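Local coordinates for protein Cas6b (PDB 4Z7K) that probably cleaves precursor CRISPR RNA within its repeats as a Cas6-family endoribonuclease, and binds repeat RNA that does not fold into a stem-loop, at residues B[103-108]-B[195-200]; B[11-16]-B[92-97]; B[120-125]-B[183-188]. All blocks are in the same frame, centred on the assembly; numbering follows the deposited sequence.

Interaction 1 of 3, residues B[103-108]-B[195-200]; sequences MDHFGT and NFDIPQ
Phe196 drives the edge of its ring onto the face of Phe106 in a T-shaped stack, with centroids 5.2 Å apart and planes at 89°. Its leading atom, CZ, stands 3.9 Å from CE2 of Phe106, towards the rim of that ring instead of over its centre. The first torsion of Phe196 sets CG opposite the backbone N (chi1 -162°), which carries the ring across to the partner strand. There its face lies under the carbonyl O of Gly107, while an edge meets CG2 of Thr108, 3.4 Å from CD1 of Phe196. A flat apolar residue suits this place because it can serve a ring, a peptide and a methyl group at once. Pro199 extends the apolar contact, its CD 3.8 Å from CD1 of Phe106 at the edge of that ring. Strand 98-109 is the last strand of the N-terminal ferredoxin-like sheet, so the contact joins the first RAMP-type domain to the chain leaving strand 186-194 of the second. Thr108 and Phe196 form an antiparallel non-hydrogen-bonded pair. Beside it, Asp197 N donates to Gly107 O over 3.0 Å, reaching the oxygen from above the carbonyl plane. The positive phi of Gly107 (151°) suits glycine, since a CB would press on the preceding carbonyl oxygen. The carboxylate of Asp197 stays near His105, OD2 being 4.3 Å from ND1, too far for a bond. Behind the two phenylalanines, Ile152, Met155 and Ser156 of helix 137-158 supply the packing surface, and the Tyr115 hydroxyl is hydrogen-bonded to both Phe196 O and Ile198 N.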
loop_
_atom_site.group_PDB
_atom_site.type_symbol
_atom_site.label_atom_id
_atom_site.label_comp_id
_atom_site.label_asym_id
_atom_site.label_seq_id
_atom_site.Cartn_x
_atom_site.Cartn_y
_atom_site.Cartn_z
ATOM N N MET B 103 13.098 -10.216 -32.472
ATOM C CA MET B 103 12.138 -9.149 -32.265
ATOM C C MET B 103 10.784 -9.524 -32.843
ATOM O O MET B 103 10.639 -9.616 -34.064
ATOM C CB MET B 103 12.657 -7.834 -32.848
ATOM C CG MET B 103 12.996 -7.854 -34.323
ATOM S SD MET B 103 13.790 -6.303 -34.771
ATOM C CE MET B 103 12.773 -5.138 -33.848
ATOM N N ASP B 104 9.760 -9.639 -31.995
ATOM C CA ASP B 104 8.423 -9.967 -32.513
ATOM C C ASP B 104 7.374 -8.924 -32.027
ATOM O O ASP B 104 7.673 -8.076 -31.171
ATOM C CB ASP B 104 8.009 -11.423 -32.163
ATOM C CG ASP B 104 8.769 -12.506 -33.019
ATOM O OD1 ASP B 104 9.700 -12.167 -33.786
ATOM O OD2 ASP B 104 8.390 -13.703 -32.971
ATOM N N HIS B 105 6.174 -8.957 -32.625
ATOM C CA HIS B 105 5.203 -7.841 -32.588
ATOM C C HIS B 105 4.799 -7.445 -31.183
ATOM O O HIS B 105 4.605 -8.282 -30.318
ATOM C CB HIS B 105 3.925 -8.219 -33.400
ATOM C CG HIS B 105 2.944 -7.088 -33.626
ATOM N ND1 HIS B 105 1.854 -7.211 -34.467
ATOM C CD2 HIS B 105 2.890 -5.823 -33.142
ATOM C CE1 HIS B 105 1.174 -6.077 -34.485
ATOM N NE2 HIS B 105 1.781 -5.218 -33.687
ATOM N N PHE B 106 4.657 -6.144 -30.980
ATOM C CA PHE B 106 4.117 -5.575 -29.752
ATOM C C PHE B 106 3.138 -4.453 -30.103
ATOM O O PHE B 106 3.519 -3.485 -30.761
ATOM C CB PHE B 106 5.248 -5.043 -28.867
ATOM C CG PHE B 106 4.787 -4.301 -27.645
ATOM C CD1 PHE B 106 4.771 -4.922 -26.416
ATOM C CD2 PHE B 106 4.406 -2.980 -27.716
ATOM C CE1 PHE B 106 4.376 -4.242 -25.279
ATOM C CE2 PHE B 106 3.998 -2.302 -26.588
ATOM C CZ PHE B 106 3.987 -2.935 -25.365
ATOM N N GLY B 107 1.888 -4.557 -29.671
ATOM C CA GLY B 107 0.921 -3.550 -30.067
ATOM C C GLY B 107 -0.500 -4.047 -30.146
ATOM O O GLY B 107 -0.739 -5.245 -30.037
ATOM N N THR B 108 -1.449 -3.132 -30.316
ATOM C CA THR B 108 -2.842 -3.541 -30.352
ATOM C C THR B 108 -3.169 -4.289 -31.635
ATOM O O THR B 108 -2.736 -3.932 -32.728
ATOM C CB THR B 108 -3.788 -2.354 -30.212
ATOM O OG1 THR B 108 -3.631 -1.498 -31.344
ATOM C CG2 THR B 108 -3.458 -1.579 -28.978
ATOM N N ASN B 195 -7.211 -8.001 -26.868
ATOM C CA ASN B 195 -6.896 -7.526 -28.209
ATOM C C ASN B 195 -5.584 -6.782 -28.171
ATOM O O ASN B 195 -5.427 -5.752 -28.823
ATOM C CB ASN B 195 -7.998 -6.627 -28.778
ATOM C CG ASN B 195 -8.180 -5.341 -27.997
ATOM O OD1 ASN B 195 -8.078 -5.325 -26.778
ATOM N ND2 ASN B 195 -8.457 -4.253 -28.704
ATOM N N PHE B 196 -4.676 -7.244 -27.323
ATOM C CA PHE B 196 -3.328 -6.705 -27.319
ATOM C C PHE B 196 -2.277 -7.786 -27.481
ATOM O O PHE B 196 -2.499 -8.938 -27.105
ATOM C CB PHE B 196 -3.061 -5.929 -26.050
ATOM C CG PHE B 196 -1.893 -5.011 -26.166
ATOM C CD1 PHE B 196 -2.001 -3.835 -26.882
ATOM C CD2 PHE B 196 -0.696 -5.312 -25.567
ATOM C CE1 PHE B 196 -0.944 -2.988 -26.991
ATOM C CE2 PHE B 196 0.364 -4.455 -25.676
ATOM C CZ PHE B 196 0.244 -3.300 -26.388
ATOM N N ASP B 197 -1.122 -7.414 -28.024
ATOM C CA ASP B 197 -0.090 -8.400 -28.309
ATOM C C ASP B 197 1.109 -8.286 -27.381
ATOM O O ASP B 197 1.779 -7.272 -27.355
ATOM C CB ASP B 197 0.363 -8.274 -29.751
ATOM C CG ASP B 197 0.988 -9.536 -30.267
ATOM O OD1 ASP B 197 1.855 -10.121 -29.573
ATOM O OD2 ASP B 197 0.582 -9.961 -31.368
ATOM N N ILE B 198 1.382 -9.349 -26.639
ATOM C CA ILE B 198 2.503 -9.388 -25.713
ATOM C C ILE B 198 3.504 -10.462 -26.117
ATOM O O ILE B 198 3.131 -11.635 -26.259
ATOM C CB ILE B 198 2.057 -9.685 -24.261
ATOM C CG1 ILE B 198 0.771 -8.941 -23.909
ATOM C CG2 ILE B 198 3.168 -9.357 -23.277
ATOM C CD1 ILE B 198 0.282 -9.212 -22.491
ATOM N N PRO B 199 4.765 -10.064 -26.350
ATOM C CA PRO B 199 5.878 -11.011 -26.519
ATOM C C PRO B 199 6.115 -11.850 -25.251
ATOM O O PRO B 199 5.884 -11.355 -24.144
ATOM C CB PRO B 199 7.074 -10.095 -26.796
ATOM C CG PRO B 199 6.483 -8.900 -27.418
ATOM C CD PRO B 199 5.148 -8.697 -26.738
ATOM N N GLN B 200 6.562 -13.093 -25.409
ATOM C CA GLN B 200 6.612 -14.026 -24.285
ATOM C C GLN B 200 7.477 -13.642 -23.093
ATOM O O GLN B 200 8.523 -13.020 -23.229
ATOM C CB GLN B 200 7.041 -15.395 -24.773
ATOM C CG GLN B 200 5.921 -16.121 -25.483
ATOM C CD GLN B 200 6.392 -17.397 -26.118
ATOM O OE1 GLN B 200 7.252 -18.105 -25.566
ATOM N NE2 GLN B 200 5.836 -17.712 -27.289
#

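Interaction 2 of 3, residues B[11-16]-B[92-97]; sequences PNILLN and NDITEV
Asn12 plugs its amide into the bend of 92-97 and binds three successive peptide units there. Its OD1 accepts from Glu96 N at 3.0 Å in an almost straight bond (173° at the hydrogen) and from Thr95 N at 3.3 Å in a more bent one. Both N-H groups come from the same face of the amide, the Glu96 donor standing well above the carbonyl plane. The other end of the group works as a donor: ND2 reaches Asp93 O over 3.3 Å, with that oxygen lying in the amide plane, so acceptor and donor ends together fix the flip of the group. Asparagine suits the place because one short side chain supplies both polarities. Its CG sits between the backbone N and the carbonyl carbon (chi1 67°), which brings the amide over the bend. This joins two loops of the N-terminal ferredoxin-like domain: one leads from the first strand, 2-9, towards helix 20-30, and the other links the short strand 90-92 to the last strand of the sheet, 98-109. Next to the polar grip, Ile13 uses both branches. CD1 meets CG1 of Ile94 at 3.6 Å, and CG2 packs against CB of Asn92 at 3.5 Å, a beta-branched chain thus covering two neighbours. Pro11, on the other side of Asn12, lays its CD against Glu96 O. Further out, the Ser60 hydroxyl is hydrogen-bonded to Ile13 O, and Ile94 rests on Tyr10 and Leu85. Asn92 is itself placed by backbone bonding to Leu85 in the neighbouring strand 85-87.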
loop_
_atom_site.group_PDB
_atom_site.type_symbol
_atom_site.label_atom_id
_atom_site.label_comp_id
_atom_site.label_asym_id
_atom_site.label_seq_id
_atom_site.Cartn_x
_atom_site.Cartn_y
_atom_site.Cartn_z
ATOM N N PRO B 11 19.470 -23.785 -17.592
ATOM C CA PRO B 11 18.599 -24.940 -17.341
ATOM C C PRO B 11 19.080 -25.893 -16.260
ATOM O O PRO B 11 18.238 -26.522 -15.652
ATOM C CB PRO B 11 18.561 -25.659 -18.692
ATOM C CG PRO B 11 19.022 -24.677 -19.675
ATOM C CD PRO B 11 20.013 -23.819 -18.955
ATOM N N ASN B 12 20.372 -25.980 -15.991
ATOM C CA ASN B 12 20.882 -27.005 -15.075
ATOM C C ASN B 12 20.714 -26.608 -13.609
ATOM O O ASN B 12 20.786 -27.434 -12.704
ATOM C CB ASN B 12 22.362 -27.302 -15.376
ATOM C CG ASN B 12 23.293 -26.112 -15.053
ATOM O OD1 ASN B 12 23.493 -25.213 -15.882
ATOM N ND2 ASN B 12 23.880 -26.122 -13.856
ATOM N N ILE B 13 20.494 -25.325 -13.382
ATOM C CA ILE B 13 20.241 -24.835 -12.041
ATOM C C ILE B 13 18.755 -24.839 -11.701
ATOM O O ILE B 13 17.979 -24.176 -12.378
ATOM C CB ILE B 13 20.777 -23.405 -11.901
ATOM C CG1 ILE B 13 22.172 -23.308 -12.510
ATOM C CG2 ILE B 13 20.764 -22.971 -10.454
ATOM C CD1 ILE B 13 22.867 -21.991 -12.226
ATOM N N LEU B 14 18.300 -25.622 -10.732
ATOM C CA LEU B 14 16.909 -25.393 -10.337
ATOM C C LEU B 14 16.691 -24.871 -8.901
ATOM O O LEU B 14 17.293 -25.370 -7.943
ATOM C CB LEU B 14 16.106 -26.659 -10.602
ATOM C CG LEU B 14 16.561 -27.986 -10.037
ATOM C CD1 LEU B 14 16.005 -28.227 -8.642
ATOM C CD2 LEU B 14 16.137 -29.053 -11.021
ATOM N N LEU B 15 15.792 -23.883 -8.788
ATOM C CA LEU B 15 15.479 -23.168 -7.544
ATOM C C LEU B 15 13.993 -23.213 -7.274
ATOM O O LEU B 15 13.236 -23.425 -8.182
ATOM C CB LEU B 15 15.908 -21.704 -7.625
ATOM C CG LEU B 15 17.346 -21.248 -7.868
ATOM C CD1 LEU B 15 17.751 -21.478 -9.290
ATOM C CD2 LEU B 15 17.432 -19.770 -7.565
ATOM N N ASN B 16 13.584 -23.024 -6.023
ATOM C CA ASN B 16 12.166 -22.876 -5.648
ATOM C C ASN B 16 11.631 -21.480 -6.016
ATOM O O ASN B 16 12.432 -20.549 -6.109
ATOM C CB ASN B 16 12.035 -23.114 -4.152
ATOM C CG ASN B 16 10.603 -23.146 -3.685
ATOM O OD1 ASN B 16 9.837 -24.039 -4.050
ATOM N ND2 ASN B 16 10.216 -22.149 -2.889
ATOM N N ASN B 92 25.470 -22.466 -6.964
ATOM C CA ASN B 92 25.221 -23.302 -8.134
ATOM C C ASN B 92 26.125 -22.873 -9.277
ATOM O O ASN B 92 26.074 -21.732 -9.718
ATOM C CB ASN B 92 23.758 -23.208 -8.569
ATOM C CG ASN B 92 22.798 -23.656 -7.490
ATOM O OD1 ASN B 92 22.359 -24.806 -7.472
ATOM N ND2 ASN B 92 22.475 -22.751 -6.573
ATOM N N ASP B 93 26.973 -23.768 -9.755
ATOM C CA ASP B 93 27.794 -23.409 -10.895
ATOM C C ASP B 93 26.909 -23.371 -12.131
ATOM O O ASP B 93 26.008 -24.188 -12.289
ATOM C CB ASP B 93 28.949 -24.396 -11.078
ATOM C CG ASP B 93 30.043 -23.855 -11.984
ATOM O OD1 ASP B 93 29.712 -23.317 -13.066
ATOM O OD2 ASP B 93 31.232 -23.957 -11.603
ATOM N N ILE B 94 27.173 -22.416 -13.007
ATOM C CA ILE B 94 26.386 -22.245 -14.218
ATOM C C ILE B 94 27.086 -22.957 -15.366
ATOM O O ILE B 94 28.071 -22.460 -15.915
ATOM C CB ILE B 94 26.207 -20.755 -14.544
ATOM C CG1 ILE B 94 25.647 -20.013 -13.329
ATOM C CG2 ILE B 94 25.336 -20.550 -15.779
ATOM C CD1 ILE B 94 25.417 -18.538 -13.587
ATOM N N THR B 95 26.575 -24.131 -15.719
ATOM C CA THR B 95 27.301 -25.015 -16.617
ATOM C C THR B 95 26.759 -25.035 -18.046
ATOM O O THR B 95 27.535 -25.145 -19.003
ATOM C CB THR B 95 27.303 -26.429 -16.052
ATOM O OG1 THR B 95 25.959 -26.910 -15.999
ATOM C CG2 THR B 95 27.849 -26.415 -14.644
ATOM N N GLU B 96 25.443 -24.942 -18.209
ATOM C CA GLU B 96 24.912 -24.826 -19.561
ATOM C C GLU B 96 23.945 -23.662 -19.657
ATOM O O GLU B 96 23.203 -23.372 -18.725
ATOM C CB GLU B 96 24.276 -26.123 -20.063
ATOM C CG GLU B 96 24.319 -26.140 -21.602
ATOM C CD GLU B 96 24.115 -27.502 -22.227
ATOM O OE1 GLU B 96 24.023 -28.495 -21.475
ATOM O OE2 GLU B 96 24.123 -27.580 -23.477
ATOM N N VAL B 97 23.996 -22.979 -20.788
ATOM C CA VAL B 97 23.252 -21.755 -20.977
ATOM C C VAL B 97 22.566 -21.742 -22.319
ATOM O O VAL B 97 23.167 -22.066 -23.340
ATOM C CB VAL B 97 24.179 -20.526 -20.893
ATOM C CG1 VAL B 97 23.501 -19.293 -21.448
ATOM C CG2 VAL B 97 24.668 -20.305 -19.473
#

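Interaction 3 of 3, residues B[120-125]-B[183-188]; sequences PWMALN and QNMVGF. With nucleotides of chain C.
Leu124 and Val186 meet methyl to methyl, CD1 of the one 3.5 Å from CG2 of the other, in the closely packed half of this contact. Beside them the thioethers of Met122 and Met185 touch, CE of Met122 lying 3.5 Å from SD of Met185, flexible chains that fill an irregular junction. Trp121 and Phe188 add a wider aromatic contact, and the backbone bond from Trp121 N to Phe188 O is weak. The other half faces RNA, where strand 186-194 of the C-terminal RAMP-type (ferredoxin-like) domain begins. Met185, extended beyond CG (chi2 -167°), lies along one face of the base of U9 of chain C, with CB, CG and SD ranged over the ring. The edge of the same uracil is read by backbone: its N3 donates to Leu124 O over 2.7 Å, nearly straight at 168°, and Val186 N makes a weak bond to its O4. Asn125 turns ND2 to the phosphate of A21 of chain C, OP1 being 3.1 Å away, while its OD1 caps Asn128 N at the start of helix 126-133. Towards the outer, more exposed end, Gln183 lays its amide against the ribose and N9 of G10 of chain C, with a weak, unsettled bond to the O2'. With an alanine here the amide is gone, and the sugar of this guanosine would probably lose its side-chain support and be freer to shift. On the protein side, helix 137-158 backs the contact through Phe143, Leu144 and Leu148, and strand 169-177, antiparallel to 186-194, flanks Trp121, Val186 and Phe188.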
loop_
_atom_site.group_PDB
_atom_site.type_symbol
_atom_site.label_atom_id
_atom_site.label_comp_id
_atom_site.label_asym_id
_atom_site.label_seq_id
_atom_site.Cartn_x
_atom_site.Cartn_y
_atom_site.Cartn_z
ATOM N N PRO B 120 2.346 -15.623 -10.015
ATOM C CA PRO B 120 1.219 -14.819 -9.558
ATOM C C PRO B 120 1.274 -13.409 -10.148
ATOM O O PRO B 120 2.351 -12.938 -10.514
ATOM C CB PRO B 120 1.402 -14.799 -8.047
ATOM C CG PRO B 120 2.136 -16.029 -7.742
ATOM C CD PRO B 120 3.077 -16.211 -8.882
ATOM N N TRP B 121 0.126 -12.750 -10.236
ATOM C CA TRP B 121 0.026 -11.454 -10.892
ATOM C C TRP B 121 0.343 -10.276 -9.980
ATOM O O TRP B 121 1.205 -9.448 -10.333
ATOM C CB TRP B 121 -1.373 -11.299 -11.489
ATOM C CG TRP B 121 -1.658 -9.978 -12.133
ATOM C CD1 TRP B 121 -0.762 -9.020 -12.485
ATOM C CD2 TRP B 121 -2.940 -9.494 -12.553
ATOM N NE1 TRP B 121 -1.404 -7.951 -13.061
ATOM C CE2 TRP B 121 -2.741 -8.222 -13.127
ATOM C CE3 TRP B 121 -4.237 -10.011 -12.496
ATOM C CZ2 TRP B 121 -3.781 -7.463 -13.635
ATOM C CZ3 TRP B 121 -5.267 -9.255 -13.000
ATOM C CH2 TRP B 121 -5.036 -7.993 -13.563
ATOM N N MET B 122 -0.312 -10.202 -8.822
ATOM C CA MET B 122 -0.077 -9.107 -7.871
ATOM C C MET B 122 -0.553 -7.853 -8.585
ATOM O O MET B 122 0.245 -7.010 -8.975
ATOM C CB MET B 122 1.418 -8.999 -7.489
ATOM C CG MET B 122 1.750 -8.498 -6.090
ATOM S SD MET B 122 3.258 -9.333 -5.484
ATOM C CE MET B 122 3.372 -8.685 -3.825
ATOM N N ALA B 123 -1.860 -7.751 -8.769
ATOM C CA ALA B 123 -2.458 -6.637 -9.486
ATOM C C ALA B 123 -2.832 -5.508 -8.536
ATOM O O ALA B 123 -3.154 -4.387 -8.951
ATOM C CB ALA B 123 -3.676 -7.111 -10.241
ATOM N N LEU B 124 -2.742 -5.803 -7.248
ATOM C CA LEU B 124 -3.320 -4.927 -6.247
ATOM C C LEU B 124 -2.285 -4.078 -5.515
ATOM O O LEU B 124 -1.522 -4.596 -4.692
ATOM C CB LEU B 124 -4.081 -5.784 -5.229
ATOM C CG LEU B 124 -5.436 -6.378 -5.626
ATOM C CD1 LEU B 124 -6.243 -6.739 -4.391
ATOM C CD2 LEU B 124 -6.215 -5.480 -6.579
ATOM N N ASN B 125 -2.297 -2.770 -5.771
ATOM C CA ASN B 125 -1.507 -1.842 -4.963
ATOM C C ASN B 125 -2.155 -1.664 -3.583
ATOM O O ASN B 125 -3.004 -2.458 -3.192
ATOM C CB ASN B 125 -1.300 -0.498 -5.674
ATOM C CG ASN B 125 -2.582 0.130 -6.142
ATOM O OD1 ASN B 125 -3.448 0.466 -5.338
ATOM N ND2 ASN B 125 -2.689 0.354 -7.447
ATOM N N GLN B 183 5.136 -9.563 4.204
ATOM C CA GLN B 183 3.731 -9.292 4.325
ATOM C C GLN B 183 3.013 -10.148 3.306
ATOM O O GLN B 183 3.564 -10.476 2.259
ATOM C CB GLN B 183 3.458 -7.815 4.083
ATOM C CG GLN B 183 3.774 -6.953 5.271
ATOM C CD GLN B 183 3.799 -5.502 4.913
ATOM O OE1 GLN B 183 3.670 -4.637 5.777
ATOM N NE2 GLN B 183 3.981 -5.218 3.630
ATOM N N ASN B 184 1.787 -10.523 3.631
ATOM C CA ASN B 184 1.025 -11.485 2.849
ATOM C C ASN B 184 0.098 -10.867 1.804
ATOM O O ASN B 184 -1.095 -11.124 1.832
ATOM C CB ASN B 184 0.209 -12.378 3.793
ATOM C CG ASN B 184 1.010 -12.844 5.000
ATOM O OD1 ASN B 184 2.218 -13.055 4.902
ATOM N ND2 ASN B 184 0.343 -12.996 6.147
ATOM N N MET B 185 0.629 -10.090 0.869
ATOM C CA MET B 185 -0.194 -9.561 -0.216
ATOM C C MET B 185 -0.931 -10.629 -1.033
ATOM O O MET B 185 -0.679 -11.823 -0.873
ATOM C CB MET B 185 0.674 -8.717 -1.127
ATOM C CG MET B 185 1.449 -7.699 -0.343
ATOM S SD MET B 185 2.186 -6.472 -1.407
ATOM C CE MET B 185 3.108 -5.550 -0.188
ATOM N N VAL B 186 -1.847 -10.209 -1.904
ATOM C CA VAL B 186 -2.603 -11.181 -2.698
ATOM C C VAL B 186 -2.176 -11.239 -4.172
ATOM O O VAL B 186 -1.776 -10.236 -4.768
ATOM C CB VAL B 186 -4.136 -10.908 -2.648
ATOM C CG1 VAL B 186 -4.648 -10.994 -1.220
ATOM C CG2 VAL B 186 -4.466 -9.562 -3.226
ATOM N N GLY B 187 -2.245 -12.437 -4.745
ATOM C CA GLY B 187 -1.871 -12.642 -6.132
ATOM C C GLY B 187 -2.872 -13.531 -6.850
ATOM O O GLY B 187 -3.799 -14.054 -6.238
ATOM N N PHE B 188 -2.703 -13.671 -8.163
ATOM C CA PHE B 188 -3.658 -14.405 -8.987
ATOM C C PHE B 188 -3.021 -15.335 -10.003
ATOM O O PHE B 188 -2.062 -14.976 -10.663
ATOM C CB PHE B 188 -4.560 -13.418 -9.714
ATOM C CG PHE B 188 -5.308 -12.521 -8.796
ATOM C CD1 PHE B 188 -6.431 -12.979 -8.133
ATOM C CD2 PHE B 188 -4.886 -11.232 -8.578
ATOM C CE1 PHE B 188 -7.129 -12.170 -7.275
ATOM C CE2 PHE B 188 -5.584 -10.406 -7.720
ATOM C CZ PHE B 188 -6.709 -10.881 -7.066
ATOM P P U C 9 -1.842 -6.273 6.106
ATOM O OP1 U C 9 -2.777 -7.086 5.269
ATOM O OP2 U C 9 -1.430 -6.676 7.489
ATOM O "O5'" U C 9 -0.508 -6.153 5.258
ATOM C "C5'" U C 9 -0.597 -5.922 3.861
ATOM C "C4'" U C 9 -0.002 -4.604 3.448
ATOM O "O4'" U C 9 0.275 -4.693 2.032
ATOM C "C3'" U C 9 -0.879 -3.376 3.618
ATOM O "O3'" U C 9 0.002 -2.241 3.725
ATOM C "C2'" U C 9 -1.651 -3.373 2.297
ATOM O "O2'" U C 9 -2.201 -2.131 1.907
ATOM C "C1'" U C 9 -0.584 -3.837 1.311
ATOM N N1 U C 9 -1.121 -4.656 0.222
ATOM C C2 U C 9 -0.938 -4.274 -1.103
ATOM O O2 U C 9 -0.365 -3.249 -1.441
ATOM N N3 U C 9 -1.475 -5.143 -2.028
ATOM C C4 U C 9 -2.144 -6.333 -1.753
ATOM O O4 U C 9 -2.573 -7.022 -2.688
ATOM C C5 U C 9 -2.278 -6.655 -0.356
ATOM C C6 U C 9 -1.768 -5.826 0.560
ATOM P P G C 10 -0.458 -0.784 4.268
ATOM O OP1 G C 10 -0.020 -0.651 5.688
ATOM O OP2 G C 10 -1.901 -0.588 3.992
ATOM O "O5'" G C 10 0.256 0.247 3.280
ATOM C "C5'" G C 10 1.640 0.161 2.996
ATOM C "C4'" G C 10 2.420 -0.443 4.145
ATOM O "O4'" G C 10 2.687 -1.845 3.866
ATOM C "C3'" G C 10 3.780 0.193 4.399
ATOM O "O3'" G C 10 3.651 1.268 5.330
ATOM C "C2'" G C 10 4.644 -0.988 4.857
ATOM O "O2'" G C 10 4.446 -1.270 6.233
ATOM C "C1'" G C 10 4.040 -2.138 4.060
ATOM N N9 G C 10 4.582 -2.223 2.701
ATOM C C8 G C 10 3.743 -2.212 1.614
ATOM N N7 G C 10 4.348 -2.266 0.478
ATOM C C5 G C 10 5.669 -2.323 0.860
ATOM C C6 G C 10 6.777 -2.397 0.019
ATOM O O6 G C 10 6.693 -2.429 -1.207
ATOM N N1 G C 10 7.982 -2.438 0.732
ATOM C C2 G C 10 8.074 -2.410 2.112
ATOM N N2 G C 10 9.315 -2.457 2.640
ATOM N N3 G C 10 7.015 -2.337 2.920
ATOM C C4 G C 10 5.855 -2.304 2.224
ATOM P P A C 21 -0.308 -0.057 -9.941
ATOM O OP1 A C 21 -0.335 -1.121 -8.900
ATOM O OP2 A C 21 -0.733 1.307 -9.540
ATOM O "O5'" A C 21 1.160 -0.050 -10.560
ATOM C "C5'" A C 21 1.667 -1.195 -11.240
ATOM C "C4'" A C 21 2.897 -0.874 -12.058
ATOM O "O4'" A C 21 2.616 0.287 -12.885
ATOM C "C3'" A C 21 4.156 -0.539 -11.253
ATOM O "O3'" A C 21 5.322 -1.046 -11.917
ATOM C "C2'" A C 21 4.159 0.987 -11.251
ATOM O "O2'" A C 21 5.428 1.588 -11.101
ATOM C "C1'" A C 21 3.549 1.311 -12.609
ATOM N N9 A C 21 2.845 2.590 -12.621
ATOM C C8 A C 21 2.068 3.127 -11.623
ATOM N N7 A C 21 1.584 4.306 -11.924
ATOM C C5 A C 21 2.074 4.544 -13.205
ATOM C C6 A C 21 1.922 5.617 -14.093
ATOM N N6 A C 21 1.190 6.688 -13.794
ATOM N N1 A C 21 2.543 5.556 -15.296
ATOM C C2 A C 21 3.271 4.470 -15.584
ATOM N N3 A C 21 3.494 3.394 -14.832
ATOM C C4 A C 21 2.856 3.496 -13.648
#

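In the fold
Along the chain, interaction 2 closes first, within the N-terminal domain; interaction 1 then opens on strand 98-109, and interaction 3 falls wholly between its two segments. None touches another: the centres of interactions 1 and 2 are about 29 Å apart, those of interactions 2 and 3 about 28 Å, and those of interactions 1 and 3 about 24 Å. Interaction 2 ties loops of the first domain, interaction 3 forms an RNA-binding surface where strand 186-194 of the second sheet begins, and interaction 1, just after that strand ends, joins the two halves. Helix 137-158 backs both interactions 1 and 3, consistent with a paired RAMP-type architecture that presents bound RNA on the C-terminal domain.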